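PDB 2R8Q: class I phosphodiesterase PDEB1 from Leishmania major, which belongs to the class I phosphodiesterases and has an all-helical catalytic domain with a metal site, related by family to the HD superfamily. Local coordinates for residues I17-E22 with C90-R95; E22-V27 with R79-L84; T39-N44 with L116-A121; V105-Q110 with V258-E263. One frame throughout, in Å; residues are numbered along the deposited sequence.

Contact 1 of 4, residues I17-E22 with C90-R95; sequences IAVTPE and CRRRYR
Arg92 turns its CG anti to the carbonyl carbon (chi1 -72°) and then runs fully extended to NE. The straight chain carries the guanidinium off the last turn of helix 80-92 to the backbone of Ile17 and Ala18. There the group works like a two-pronged fork. NH1 gives a hydrogen bond to Ile17 O at 2.7 Å, and NH2 gives one to Ala18 O at 3.0 Å. The second bond is nearly straight, with an N-H...O angle of 167°. The first is more bent, at 135°. Both oxygens lie near the guanidinium plane, at its edge, but each donor nitrogen stands above the plane of the carbonyl it binds, off the lone-pair direction. The methyl groups fill in around the fork. Ile17 CG2 sits 3.4 Å from Arg92 NH1. Val19 CG2 lies over one face of the guanidinium, toward its rim, 4.1 Å from NH2. The bonds tie the loop before helix 21-28 to the C-terminal end of helix 80-92 in this all-helical catalytic domain. This loop enters helix 21-28 through a capping box, with Thr20 as N-cap and Glu23 as its partner. Glu23 also forms a salt bridge with Arg92, which gives NH2 a carbonyl and a carboxylate as acceptors. Ile17 O also accepts a hydrogen bond from Gln89 NE2. Val19 rests its side chain on Asn85, Leu88 and Gln89.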
loop_
_atom_site.group_PDB
_atom_site.type_symbol
_atom_site.label_atom_id
_atom_site.label_comp_id
_atom_site.label_asym_id
_atom_site.label_seq_id
_atom_site.Cartn_x
_atom_site.Cartn_y
_atom_site.Cartn_z
ATOM N N ILE A 17 -7.476 -15.822 -4.781
ATOM C CA ILE A 17 -7.842 -17.109 -4.208
ATOM C C ILE A 17 -9.342 -17.103 -3.933
ATOM O O ILE A 17 -9.814 -16.452 -3.003
ATOM C CB ILE A 17 -7.082 -17.371 -2.895
ATOM C CG1 ILE A 17 -5.575 -17.263 -3.144
ATOM C CG2 ILE A 17 -7.432 -18.749 -2.358
ATOM C CD1 ILE A 17 -4.729 -17.429 -1.899
ATOM N N ALA A 18 -10.087 -17.834 -4.753
ATOM C CA ALA A 18 -11.533 -17.891 -4.617
ATOM C C ALA A 18 -12.006 -18.574 -3.341
ATOM O O ALA A 18 -11.304 -19.410 -2.765
ATOM C CB ALA A 18 -12.135 -18.597 -5.830
ATOM N N VAL A 19 -13.200 -18.189 -2.903
ATOM C CA VAL A 19 -13.824 -18.777 -1.725
ATOM C C VAL A 19 -14.539 -20.020 -2.243
ATOM O O VAL A 19 -15.260 -19.955 -3.239
ATOM C CB VAL A 19 -14.853 -17.817 -1.099
ATOM C CG1 VAL A 19 -15.610 -18.513 0.022
ATOM C CG2 VAL A 19 -14.144 -16.582 -0.568
ATOM N N THR A 20 -14.332 -21.150 -1.578
ATOM C CA THR A 20 -14.951 -22.397 -2.010
ATOM C C THR A 20 -16.359 -22.567 -1.468
ATOM O O THR A 20 -16.742 -21.932 -0.488
ATOM C CB THR A 20 -14.126 -23.611 -1.558
ATOM O OG1 THR A 20 -14.127 -23.679 -0.126
ATOM C CG2 THR A 20 -12.691 -23.498 -2.060
ATOM N N PRO A 21 -17.162 -23.423 -2.118
ATOM C CA PRO A 21 -18.531 -23.653 -1.659
ATOM C C PRO A 21 -18.516 -24.217 -0.245
ATOM O O PRO A 21 -19.369 -23.883 0.576
ATOM C CB PRO A 21 -19.066 -24.663 -2.670
ATOM C CG PRO A 21 -18.344 -24.286 -3.921
ATOM C CD PRO A 21 -16.933 -24.062 -3.427
ATOM N N GLU A 22 -17.541 -25.082 0.026
ATOM C CA GLU A 22 -17.408 -25.695 1.339
ATOM C C GLU A 22 -17.223 -24.633 2.419
ATOM O O GLU A 22 -17.804 -24.733 3.499
ATOM C CB GLU A 22 -16.221 -26.665 1.361
ATOM C CG GLU A 22 -16.443 -27.961 0.585
ATOM C CD GLU A 22 -16.279 -27.810 -0.919
ATOM O OE1 GLU A 22 -16.435 -28.828 -1.629
ATOM O OE2 GLU A 22 -15.992 -26.691 -1.399
ATOM N N CYS A 90 -12.431 -11.131 4.020
ATOM C CA CYS A 90 -11.940 -10.277 5.100
ATOM C C CYS A 90 -11.353 -11.163 6.202
ATOM O O CYS A 90 -10.240 -10.934 6.681
ATOM C CB CYS A 90 -13.075 -9.426 5.687
ATOM S SG CYS A 90 -13.604 -8.007 4.680
ATOM N N ARG A 91 -12.104 -12.188 6.593
ATOM C CA ARG A 91 -11.669 -13.093 7.647
ATOM C C ARG A 91 -10.285 -13.680 7.373
ATOM O O ARG A 91 -9.455 -13.796 8.279
ATOM C CB ARG A 91 -12.694 -14.219 7.819
ATOM C CG ARG A 91 -12.457 -15.081 9.048
ATOM C CD ARG A 91 -13.513 -16.165 9.187
ATOM N NE ARG A 91 -13.374 -17.202 8.168
ATOM C CZ ARG A 91 -14.141 -18.286 8.101
ATOM N NH1 ARG A 91 -15.103 -18.474 8.991
ATOM N NH2 ARG A 91 -13.931 -19.192 7.153
ATOM N N ARG A 92 -10.040 -14.045 6.117
ATOM C CA ARG A 92 -8.764 -14.631 5.717
ATOM C C ARG A 92 -7.574 -13.718 5.968
ATOM O O ARG A 92 -6.445 -14.186 6.113
ATOM C CB ARG A 92 -8.770 -14.965 4.225
ATOM C CG ARG A 92 -9.615 -16.139 3.813
ATOM C CD ARG A 92 -9.539 -16.298 2.302
ATOM N NE ARG A 92 -10.214 -17.503 1.835
ATOM C CZ ARG A 92 -10.290 -17.865 0.558
ATOM N NH1 ARG A 92 -9.733 -17.110 -0.380
ATOM N NH2 ARG A 92 -10.915 -18.983 0.220
ATOM N N ARG A 93 -7.827 -12.415 6.008
ATOM C CA ARG A 93 -6.749 -11.458 6.182
ATOM C C ARG A 93 -6.485 -10.976 7.603
ATOM O O ARG A 93 -5.663 -10.082 7.818
ATOM C CB ARG A 93 -6.966 -10.286 5.220
ATOM C CG ARG A 93 -6.806 -10.730 3.760
ATOM C CD ARG A 93 -7.193 -9.646 2.773
ATOM N NE ARG A 93 -6.910 -10.023 1.387
ATOM C CZ ARG A 93 -7.546 -10.974 0.704
ATOM N NH1 ARG A 93 -8.523 -11.679 1.264
ATOM N NH2 ARG A 93 -7.207 -11.213 -0.557
ATOM N N TYR A 94 -7.175 -11.568 8.574
ATOM C CA TYR A 94 -6.931 -11.225 9.966
ATOM C C TYR A 94 -6.040 -12.311 10.548
ATOM O O TYR A 94 -6.234 -13.506 10.288
ATOM C CB TYR A 94 -8.239 -11.105 10.762
ATOM C CG TYR A 94 -8.953 -9.811 10.462
ATOM C CD1 TYR A 94 -9.968 -9.754 9.504
ATOM C CD2 TYR A 94 -8.532 -8.614 11.046
ATOM C CE1 TYR A 94 -10.540 -8.534 9.128
ATOM C CE2 TYR A 94 -9.093 -7.394 10.673
ATOM C CZ TYR A 94 -10.090 -7.359 9.714
ATOM O OH TYR A 94 -10.602 -6.148 9.302
ATOM N N ARG A 95 -5.050 -11.881 11.317
ATOM C CA ARG A 95 -4.090 -12.789 11.924
ATOM C C ARG A 95 -4.524 -13.286 13.293
ATOM O O ARG A 95 -5.451 -12.755 13.906
ATOM C CB ARG A 95 -2.731 -12.095 12.034
ATOM C CG ARG A 95 -2.197 -11.556 10.713
ATOM C CD ARG A 95 -0.775 -11.037 10.874
ATOM N NE ARG A 95 -0.202 -10.571 9.612
ATOM C CZ ARG A 95 1.068 -10.206 9.460
ATOM N NH1 ARG A 95 1.900 -10.255 10.492
ATOM N NH2 ARG A 95 1.507 -9.794 8.277
#

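Contact 2 of 4, residues E22-V27 with R79-L84; sequences EEREAV and REQTLL
Arg24 NH1 is held by two oxygens, a hydrogen bond to Asn85 OD1 and a weak one to Val19 O, while its guanidinium lies against Gln81. These bonds fix the end of a long side chain that spans the gap between the two helices. The chain bends at chi3 (-70°), which lays the guanidinium over the amide of Gln81. The two flat groups are stacked, with their planes 9° apart. Gln81 CD lies 3.6 Å above the guanidinium plane of Arg24, displaced from the centre of the group. The nearest atoms of the pair are Arg24 NE and Gln81 CD, 3.7 Å apart. The near-parallel planes make this a face contact, and no hydrogen bond links the two groups. Gln81 reaches this place with an extended chain beyond CG. The aliphatic part of Arg24 meets Leu84 deeper in the contact. Leu84 CD2 touches Arg24 CB at 3.6 Å and CG at 3.7 Å. The other methyl, Leu84 CD1, is 4.0 Å from Val27 CG1, and these two side chains run antiparallel past one another. Leu84 also touches Tyr64 of helix 55-68, and Val27 rests on Leu88. The short axes approach to 11.4 Å and cross at 90°. This is perpendicular helix packing in an all-helical domain, with an arginine-glutamine stack on the more exposed side and valine and leucine beneath.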
loop_
_atom_site.group_PDB
_atom_site.type_symbol
_atom_site.label_atom_id
_atom_site.label_comp_id
_atom_site.label_asym_id
_atom_site.label_seq_id
_atom_site.Cartn_x
_atom_site.Cartn_y
_atom_site.Cartn_z
ATOM N N GLU A 22 -17.541 -25.082 0.026
ATOM C CA GLU A 22 -17.408 -25.695 1.339
ATOM C C GLU A 22 -17.223 -24.633 2.419
ATOM O O GLU A 22 -17.804 -24.733 3.499
ATOM C CB GLU A 22 -16.221 -26.665 1.361
ATOM C CG GLU A 22 -16.443 -27.961 0.585
ATOM C CD GLU A 22 -16.279 -27.810 -0.919
ATOM O OE1 GLU A 22 -16.435 -28.828 -1.629
ATOM O OE2 GLU A 22 -15.992 -26.691 -1.399
ATOM N N GLU A 23 -16.412 -23.619 2.131
ATOM C CA GLU A 23 -16.181 -22.552 3.102
ATOM C C GLU A 23 -17.474 -21.790 3.380
ATOM O O GLU A 23 -17.757 -21.427 4.523
ATOM C CB GLU A 23 -15.106 -21.583 2.598
ATOM C CG GLU A 23 -13.747 -22.224 2.366
ATOM C CD GLU A 23 -12.721 -21.243 1.831
ATOM O OE1 GLU A 23 -12.219 -20.411 2.618
ATOM O OE2 GLU A 23 -12.422 -21.297 0.621
ATOM N N ARG A 24 -18.260 -21.540 2.336
ATOM C CA ARG A 24 -19.519 -20.833 2.516
ATOM C C ARG A 24 -20.493 -21.726 3.278
ATOM O O ARG A 24 -21.210 -21.263 4.164
ATOM C CB ARG A 24 -20.117 -20.426 1.160
ATOM C CG ARG A 24 -19.373 -19.288 0.464
ATOM C CD ARG A 24 -20.131 -18.783 -0.763
ATOM N NE ARG A 24 -20.120 -19.752 -1.858
ATOM C CZ ARG A 24 -19.160 -19.836 -2.773
ATOM N NH1 ARG A 24 -18.130 -19.002 -2.736
ATOM N NH2 ARG A 24 -19.216 -20.768 -3.719
ATOM N N GLU A 25 -20.502 -23.012 2.933
ATOM C CA GLU A 25 -21.381 -23.977 3.582
ATOM C C GLU A 25 -21.115 -24.082 5.079
ATOM O O GLU A 25 -22.044 -24.217 5.873
ATOM C CB GLU A 25 -21.214 -25.349 2.924
ATOM C CG GLU A 25 -21.913 -25.463 1.573
ATOM C CD GLU A 25 -21.332 -26.559 0.696
ATOM O OE1 GLU A 25 -20.937 -27.615 1.238
ATOM O OE2 GLU A 25 -21.283 -26.368 -0.540
ATOM N N ALA A 26 -19.845 -24.010 5.459
ATOM C CA ALA A 26 -19.462 -24.100 6.864
ATOM C C ALA A 26 -20.036 -22.941 7.673
ATOM O O ALA A 26 -20.278 -23.072 8.871
ATOM C CB ALA A 26 -17.944 -24.133 6.990
ATOM N N VAL A 27 -20.249 -21.801 7.023
ATOM C CA VAL A 27 -20.807 -20.645 7.720
ATOM C C VAL A 27 -22.329 -20.737 7.775
ATOM O O VAL A 27 -22.939 -20.521 8.823
ATOM C CB VAL A 27 -20.420 -19.314 7.026
ATOM C CG1 VAL A 27 -21.082 -18.141 7.741
ATOM C CG2 VAL A 27 -18.903 -19.147 7.028
ATOM N N ARG A 79 -25.471 -9.085 -3.932
ATOM C CA ARG A 79 -26.026 -10.429 -3.887
ATOM C C ARG A 79 -25.582 -11.167 -2.632
ATOM O O ARG A 79 -24.530 -10.875 -2.070
ATOM C CB ARG A 79 -25.601 -11.197 -5.135
ATOM C CG ARG A 79 -26.145 -10.585 -6.413
ATOM C CD ARG A 79 -25.504 -11.205 -7.626
ATOM N NE ARG A 79 -24.072 -10.931 -7.679
ATOM C CZ ARG A 79 -23.273 -11.361 -8.645
ATOM N NH1 ARG A 79 -23.773 -12.085 -9.635
ATOM N NH2 ARG A 79 -21.980 -11.066 -8.630
ATOM N N GLU A 80 -26.405 -12.119 -2.200
ATOM C CA GLU A 80 -26.134 -12.915 -1.006
ATOM C C GLU A 80 -24.746 -13.542 -0.980
ATOM O O GLU A 80 -24.010 -13.392 -0.004
ATOM C CB GLU A 80 -27.183 -14.023 -0.868
ATOM C CG GLU A 80 -28.574 -13.518 -0.536
ATOM C CD GLU A 80 -29.621 -14.613 -0.584
ATOM O OE1 GLU A 80 -29.877 -15.144 -1.686
ATOM O OE2 GLU A 80 -30.187 -14.944 0.480
ATOM N N GLN A 81 -24.391 -14.252 -2.046
ATOM C CA GLN A 81 -23.093 -14.905 -2.110
ATOM C C GLN A 81 -21.950 -13.895 -2.153
ATOM O O GLN A 81 -20.857 -14.171 -1.667
ATOM C CB GLN A 81 -23.020 -15.837 -3.324
ATOM C CG GLN A 81 -21.727 -16.641 -3.403
ATOM C CD GLN A 81 -21.785 -17.735 -4.451
ATOM O OE1 GLN A 81 -22.631 -18.622 -4.384
ATOM N NE2 GLN A 81 -20.887 -17.675 -5.425
ATOM N N THR A 82 -22.198 -12.725 -2.732
ATOM C CA THR A 82 -21.157 -11.706 -2.793
ATOM C C THR A 82 -20.840 -11.246 -1.375
ATOM O O THR A 82 -19.673 -11.115 -1.007
ATOM C CB THR A 82 -21.603 -10.494 -3.622
ATOM O OG1 THR A 82 -22.007 -10.931 -4.928
ATOM C CG2 THR A 82 -20.460 -9.502 -3.762
ATOM N N LEU A 83 -21.883 -10.997 -0.588
ATOM C CA LEU A 83 -21.704 -10.565 0.797
ATOM C C LEU A 83 -20.939 -11.613 1.606
ATOM O O LEU A 83 -20.007 -11.279 2.340
ATOM C CB LEU A 83 -23.059 -10.306 1.460
ATOM C CG LEU A 83 -23.028 -9.951 2.951
ATOM C CD1 LEU A 83 -22.230 -8.667 3.157
ATOM C CD2 LEU A 83 -24.441 -9.785 3.471
ATOM N N LEU A 84 -21.330 -12.879 1.480
ATOM C CA LEU A 84 -20.656 -13.935 2.228
ATOM C C LEU A 84 -19.195 -14.065 1.794
ATOM O O LEU A 84 -18.304 -14.211 2.637
ATOM C CB LEU A 84 -21.397 -15.272 2.062
ATOM C CG LEU A 84 -20.882 -16.446 2.907
ATOM C CD1 LEU A 84 -20.800 -16.047 4.386
ATOM C CD2 LEU A 84 -21.812 -17.645 2.732
#

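Contact 3 of 4, residues T39-N44 with L116-A121; sequences TSPGFN and LYTGKA
Pro41 meets Thr118 where a type I beta turn, Ser40 to Phe43, comes up to the end of helix 102-118. The closer-packed part is apolar and small. Pro41 CG and Thr118 CG2 are 3.9 Å apart, the ring corner facing the methyl. Thr118 chi1 (-62°) sets CG2 anti to the backbone N and leaves OG1 beside that N. The methyl and the hydroxyl therefore serve different neighbours. Trp331 of helix 330-348 touches both Pro41 and Thr118, and Pro41 also lies on Thr114. The looser part of the contact is polar and wet. A water gives a hydrogen bond to Thr39 O at 2.8 Å and is hydrogen-bonded to Thr118 OG1 at 2.9 Å. It bridges the loop backbone and the helix end; Thr39 O and Thr118 OG1 are themselves 3.4 Å apart. The Thr39 hydroxyl is bonded to Asp37; its backbone carbonyl takes the water. The helix finishes with a wider pi-type turn at 116-118, and Lys120 leaves it with positive phi. Lys120 NZ folds back to make a weak hydrogen bond with Thr118 O. The loop braces itself as well. Ser40 forms an ST turn inside the beta turn: its OG accepts a hydrogen bond from Gly42 N at 3.0 Å, with an N-H...O angle of 154°.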
loop_
_atom_site.group_PDB
_atom_site.type_symbol
_atom_site.label_atom_id
_atom_site.label_comp_id
_atom_site.label_asym_id
_atom_site.label_seq_id
_atom_site.Cartn_x
_atom_site.Cartn_y
_atom_site.Cartn_z
ATOM N N THR A 39 -28.899 -7.530 16.931
ATOM C CA THR A 39 -29.161 -6.094 16.853
ATOM C C THR A 39 -29.135 -5.429 18.226
ATOM O O THR A 39 -29.291 -4.217 18.332
ATOM C CB THR A 39 -30.545 -5.786 16.220
ATOM O OG1 THR A 39 -31.584 -6.136 17.143
ATOM C CG2 THR A 39 -30.734 -6.566 14.932
ATOM N N SER A 40 -28.924 -6.220 19.276
ATOM C CA SER A 40 -28.924 -5.691 20.639
ATOM C C SER A 40 -27.574 -5.293 21.225
ATOM O O SER A 40 -26.565 -5.956 20.994
ATOM C CB SER A 40 -29.575 -6.708 21.581
ATOM O OG SER A 40 -29.474 -6.289 22.930
ATOM N N PRO A 41 -27.542 -4.197 22.002
ATOM C CA PRO A 41 -26.293 -3.744 22.620
ATOM C C PRO A 41 -25.812 -4.804 23.612
ATOM O O PRO A 41 -24.633 -4.857 23.966
ATOM C CB PRO A 41 -26.703 -2.452 23.323
ATOM C CG PRO A 41 -27.803 -1.933 22.457
ATOM C CD PRO A 41 -28.601 -3.186 22.173
ATOM N N GLY A 42 -26.744 -5.646 24.047
ATOM C CA GLY A 42 -26.435 -6.695 25.002
ATOM C C GLY A 42 -25.861 -7.967 24.408
ATOM O O GLY A 42 -25.494 -8.884 25.146
ATOM N N PHE A 43 -25.795 -8.040 23.081
ATOM C CA PHE A 43 -25.237 -9.215 22.424
ATOM C C PHE A 43 -23.800 -9.407 22.898
ATOM O O PHE A 43 -23.016 -8.456 22.915
ATOM C CB PHE A 43 -25.255 -9.047 20.903
ATOM C CG PHE A 43 -24.476 -10.102 20.175
ATOM C CD1 PHE A 43 -24.894 -11.428 20.188
ATOM C CD2 PHE A 43 -23.303 -9.774 19.504
ATOM C CE1 PHE A 43 -24.152 -12.417 19.542
ATOM C CE2 PHE A 43 -22.554 -10.753 18.855
ATOM C CZ PHE A 43 -22.979 -12.080 18.873
ATOM N N ASN A 44 -23.460 -10.635 23.280
ATOM C CA ASN A 44 -22.119 -10.948 23.769
ATOM C C ASN A 44 -21.403 -11.913 22.824
ATOM O O ASN A 44 -21.672 -13.116 22.824
ATOM C CB ASN A 44 -22.220 -11.559 25.173
ATOM C CG ASN A 44 -20.864 -11.859 25.783
ATOM O OD1 ASN A 44 -19.824 -11.646 25.162
ATOM N ND2 ASN A 44 -20.872 -12.358 27.014
ATOM N N LEU A 116 -26.323 2.848 15.061
ATOM C CA LEU A 116 -27.157 3.340 13.975
ATOM C C LEU A 116 -28.646 3.136 14.197
ATOM O O LEU A 116 -29.448 4.044 13.978
ATOM C CB LEU A 116 -26.772 2.652 12.664
ATOM C CG LEU A 116 -25.418 3.021 12.053
ATOM C CD1 LEU A 116 -25.128 2.085 10.886
ATOM C CD2 LEU A 116 -25.435 4.479 11.599
ATOM N N TYR A 117 -29.021 1.948 14.649
ATOM C CA TYR A 117 -30.435 1.663 14.806
ATOM C C TYR A 117 -31.002 1.705 16.219
ATOM O O TYR A 117 -32.091 2.234 16.426
ATOM C CB TYR A 117 -30.728 0.353 14.071
ATOM C CG TYR A 117 -30.317 0.483 12.614
ATOM C CD1 TYR A 117 -29.198 -0.186 12.108
ATOM C CD2 TYR A 117 -30.984 1.375 11.770
ATOM C CE1 TYR A 117 -28.753 0.041 10.798
ATOM C CE2 TYR A 117 -30.547 1.606 10.466
ATOM C CZ TYR A 117 -29.432 0.941 9.987
ATOM O OH TYR A 117 -28.994 1.202 8.706
ATOM N N THR A 118 -30.280 1.177 17.198
ATOM C CA THR A 118 -30.770 1.252 18.568
ATOM C C THR A 118 -30.471 2.666 19.063
ATOM O O THR A 118 -31.290 3.289 19.744
ATOM C CB THR A 118 -30.068 0.223 19.481
ATOM O OG1 THR A 118 -30.348 -1.100 19.008
ATOM C CG2 THR A 118 -30.562 0.352 20.920
ATOM N N GLY A 119 -29.296 3.172 18.688
ATOM C CA GLY A 119 -28.877 4.507 19.085
ATOM C C GLY A 119 -29.414 5.624 18.203
ATOM O O GLY A 119 -29.168 6.804 18.468
ATOM N N LYS A 120 -30.128 5.253 17.143
ATOM C CA LYS A 120 -30.736 6.218 16.227
ATOM C C LYS A 120 -29.773 7.082 15.411
ATOM O O LYS A 120 -30.188 8.088 14.834
ATOM C CB LYS A 120 -31.689 7.137 17.001
ATOM C CG LYS A 120 -32.758 6.413 17.810
ATOM C CD LYS A 120 -33.639 5.539 16.929
ATOM C CE LYS A 120 -34.856 5.036 17.695
ATOM N NZ LYS A 120 -34.474 4.333 18.948
ATOM N N ALA A 121 -28.500 6.703 15.351
ATOM C CA ALA A 121 -27.531 7.483 14.581
ATOM C C ALA A 121 -27.820 7.426 13.077
ATOM O O ALA A 121 -27.354 8.277 12.316
ATOM C CB ALA A 121 -26.113 6.989 14.862
HETATM O O HOH W 1 -29.443 -2.188 16.448
#

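Contact 4 of 4, residues V105-Q110 with V258-E263; sequences VVDVCQ and VTKPFE
Asp107 and Lys260 point at each other from opposite directions, one from helix 102-118 and the other from the turn that leads into helix 262-285 of this helical catalytic domain. Asp107 holds its CG anti to the backbone N (chi1 174°). Lys260 bends at chi2 and chi4, and its amine ends up beside one carboxylate oxygen. Asp107 OD1 and Lys260 NZ form a salt bridge at 3.3 Å. Two waters also bridge the pair. One links OD1 and NZ, and a second gives a 2.6 Å hydrogen bond to Asp107 OD2 and accepts one from Lys260 NZ. The amine thus reaches both carboxylate oxygens, one directly and both through water. Lys260 NZ also has a hydrogen bond with Thr111 OG1, one turn further along the helix. The site is close to the metal and ligand region. The side chain of Asp107 is about 8 Å from the bound 3-isobutyl-1-methylxanthine and about 9 Å from the zinc ion, and it touches Asn257 of the ligand pocket. Gln110 joins from the next turn, where a third water gives a hydrogen bond to its OE1 at 2.7 Å and takes one from Lys260 NZ at 2.9 Å.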
loop_
_atom_site.group_PDB
_atom_site.type_symbol
_atom_site.label_atom_id
_atom_site.label_comp_id
_atom_site.label_asym_id
_atom_site.label_seq_id
_atom_site.Cartn_x
_atom_site.Cartn_y
_atom_site.Cartn_z
ATOM N N VAL A 105 -13.263 -7.030 14.550
ATOM C CA VAL A 105 -14.011 -6.317 13.515
ATOM C C VAL A 105 -15.469 -6.757 13.457
ATOM O O VAL A 105 -16.340 -5.969 13.100
ATOM C CB VAL A 105 -13.334 -6.418 12.114
ATOM C CG1 VAL A 105 -11.919 -5.843 12.194
ATOM C CG2 VAL A 105 -13.303 -7.855 11.612
ATOM N N VAL A 106 -15.741 -8.005 13.830
ATOM C CA VAL A 106 -17.115 -8.486 13.870
ATOM C C VAL A 106 -17.794 -7.673 14.977
ATOM O O VAL A 106 -18.926 -7.206 14.826
ATOM C CB VAL A 106 -17.166 -9.996 14.213
ATOM C CG1 VAL A 106 -18.592 -10.412 14.583
ATOM C CG2 VAL A 106 -16.671 -10.802 13.015
ATOM N N ASP A 107 -17.083 -7.492 16.088
ATOM C CA ASP A 107 -17.608 -6.710 17.201
ATOM C C ASP A 107 -17.864 -5.255 16.801
ATOM O O ASP A 107 -18.907 -4.699 17.123
ATOM C CB ASP A 107 -16.638 -6.757 18.384
ATOM C CG ASP A 107 -17.057 -5.847 19.521
ATOM O OD1 ASP A 107 -18.223 -5.940 19.962
ATOM O OD2 ASP A 107 -16.216 -5.043 19.981
ATOM N N VAL A 108 -16.920 -4.630 16.101
ATOM C CA VAL A 108 -17.113 -3.241 15.700
ATOM C C VAL A 108 -18.306 -3.118 14.752
ATOM O O VAL A 108 -19.090 -2.178 14.854
ATOM C CB VAL A 108 -15.831 -2.664 15.042
ATOM C CG1 VAL A 108 -16.098 -1.276 14.472
ATOM C CG2 VAL A 108 -14.723 -2.579 16.084
ATOM N N CYS A 109 -18.449 -4.082 13.845
ATOM C CA CYS A 109 -19.561 -4.071 12.897
ATOM C C CYS A 109 -20.892 -4.160 13.645
ATOM O O CYS A 109 -21.792 -3.348 13.433
ATOM C CB CYS A 109 -19.415 -5.244 11.923
ATOM S SG CYS A 109 -20.706 -5.363 10.655
ATOM N N GLN A 110 -21.003 -5.140 14.536
ATOM C CA GLN A 110 -22.225 -5.336 15.313
ATOM C C GLN A 110 -22.527 -4.124 16.194
ATOM O O GLN A 110 -23.683 -3.701 16.327
ATOM C CB GLN A 110 -22.081 -6.600 16.170
ATOM C CG GLN A 110 -23.358 -7.093 16.856
ATOM C CD GLN A 110 -23.654 -6.387 18.168
ATOM O OE1 GLN A 110 -22.745 -6.077 18.941
ATOM N NE2 GLN A 110 -24.935 -6.148 18.438
ATOM N N VAL A 258 -14.987 -0.348 26.428
ATOM C CA VAL A 258 -15.262 0.171 27.767
ATOM C C VAL A 258 -16.716 0.530 28.046
ATOM O O VAL A 258 -17.070 0.832 29.187
ATOM C CB VAL A 258 -14.393 1.410 28.073
ATOM C CG1 VAL A 258 -12.922 1.025 28.066
ATOM C CG2 VAL A 258 -14.674 2.509 27.060
ATOM N N THR A 259 -17.555 0.494 27.016
ATOM C CA THR A 259 -18.967 0.824 27.177
ATOM C C THR A 259 -19.860 -0.416 27.200
ATOM O O THR A 259 -21.080 -0.300 27.274
ATOM C CB THR A 259 -19.458 1.726 26.038
ATOM O OG1 THR A 259 -19.443 0.985 24.811
ATOM C CG2 THR A 259 -18.560 2.948 25.899
ATOM N N LYS A 260 -19.261 -1.600 27.124
ATOM C CA LYS A 260 -20.044 -2.835 27.127
ATOM C C LYS A 260 -20.273 -3.340 28.549
ATOM O O LYS A 260 -19.590 -2.913 29.480
ATOM C CB LYS A 260 -19.333 -3.923 26.314
ATOM C CG LYS A 260 -19.079 -3.554 24.854
ATOM C CD LYS A 260 -20.350 -3.057 24.169
ATOM C CE LYS A 260 -20.095 -2.685 22.713
ATOM N NZ LYS A 260 -19.909 -3.885 21.853
ATOM N N PRO A 261 -21.257 -4.240 28.737
ATOM C CA PRO A 261 -21.533 -4.781 30.075
ATOM C C PRO A 261 -20.200 -5.155 30.721
ATOM O O PRO A 261 -19.331 -5.732 30.072
ATOM C CB PRO A 261 -22.418 -5.981 29.771
ATOM C CG PRO A 261 -23.237 -5.470 28.619
ATOM C CD PRO A 261 -22.196 -4.790 27.743
ATOM N N PHE A 262 -20.045 -4.830 32.001
ATOM C CA PHE A 262 -18.781 -5.059 32.691
ATOM C C PHE A 262 -17.988 -6.325 32.400
ATOM O O PHE A 262 -16.812 -6.248 32.049
ATOM C CB PHE A 262 -18.952 -4.944 34.205
ATOM C CG PHE A 262 -17.643 -4.868 34.934
ATOM C CD1 PHE A 262 -16.849 -3.729 34.833
ATOM C CD2 PHE A 262 -17.170 -5.951 35.663
ATOM C CE1 PHE A 262 -15.601 -3.671 35.444
ATOM C CE2 PHE A 262 -15.921 -5.904 36.280
ATOM C CZ PHE A 262 -15.135 -4.760 36.169
ATOM N N GLU A 263 -18.604 -7.491 32.560
ATOM C CA GLU A 263 -17.884 -8.734 32.319
ATOM C C GLU A 263 -17.381 -8.846 30.886
ATOM O O GLU A 263 -16.292 -9.369 30.641
ATOM C CB GLU A 263 -18.766 -9.936 32.665
ATOM C CG GLU A 263 -19.120 -10.026 34.141
ATOM C CD GLU A 263 -17.901 -9.920 35.041
ATOM O OE1 GLU A 263 -16.913 -10.650 34.803
ATOM O OE2 GLU A 263 -17.932 -9.110 35.992
HETATM O O HOH W 2 -18.682 -6.562 22.598
HETATM O O HOH W 3 -16.922 -3.438 21.964
HETATM O O HOH W 4 -22.671 -4.748 21.345
#

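Overall arrangement
The four contacts fall into two pairs. Contacts 1 and 2, centres 10 Å apart, both join helix 21-28 and the loop before it to helix 80-92; contact 2 is nested inside the loop that contact 1 closes. Contacts 3 and 4, also 10 Å apart, share helix 102-118 and meet through Ser40 and Gln110. The pairs lie 24 to 28 Å apart between centres. Along the chain contact 3 crosses the other three, while contacts 1 and 2 close before contact 4 opens. Tyr94 touches Val105 where contact 1 borders contact 4. Contacts 1 to 3 pack the N-terminal part of the chain on helices 80-92 and 102-118; contact 4 lies near the zinc and the ligand.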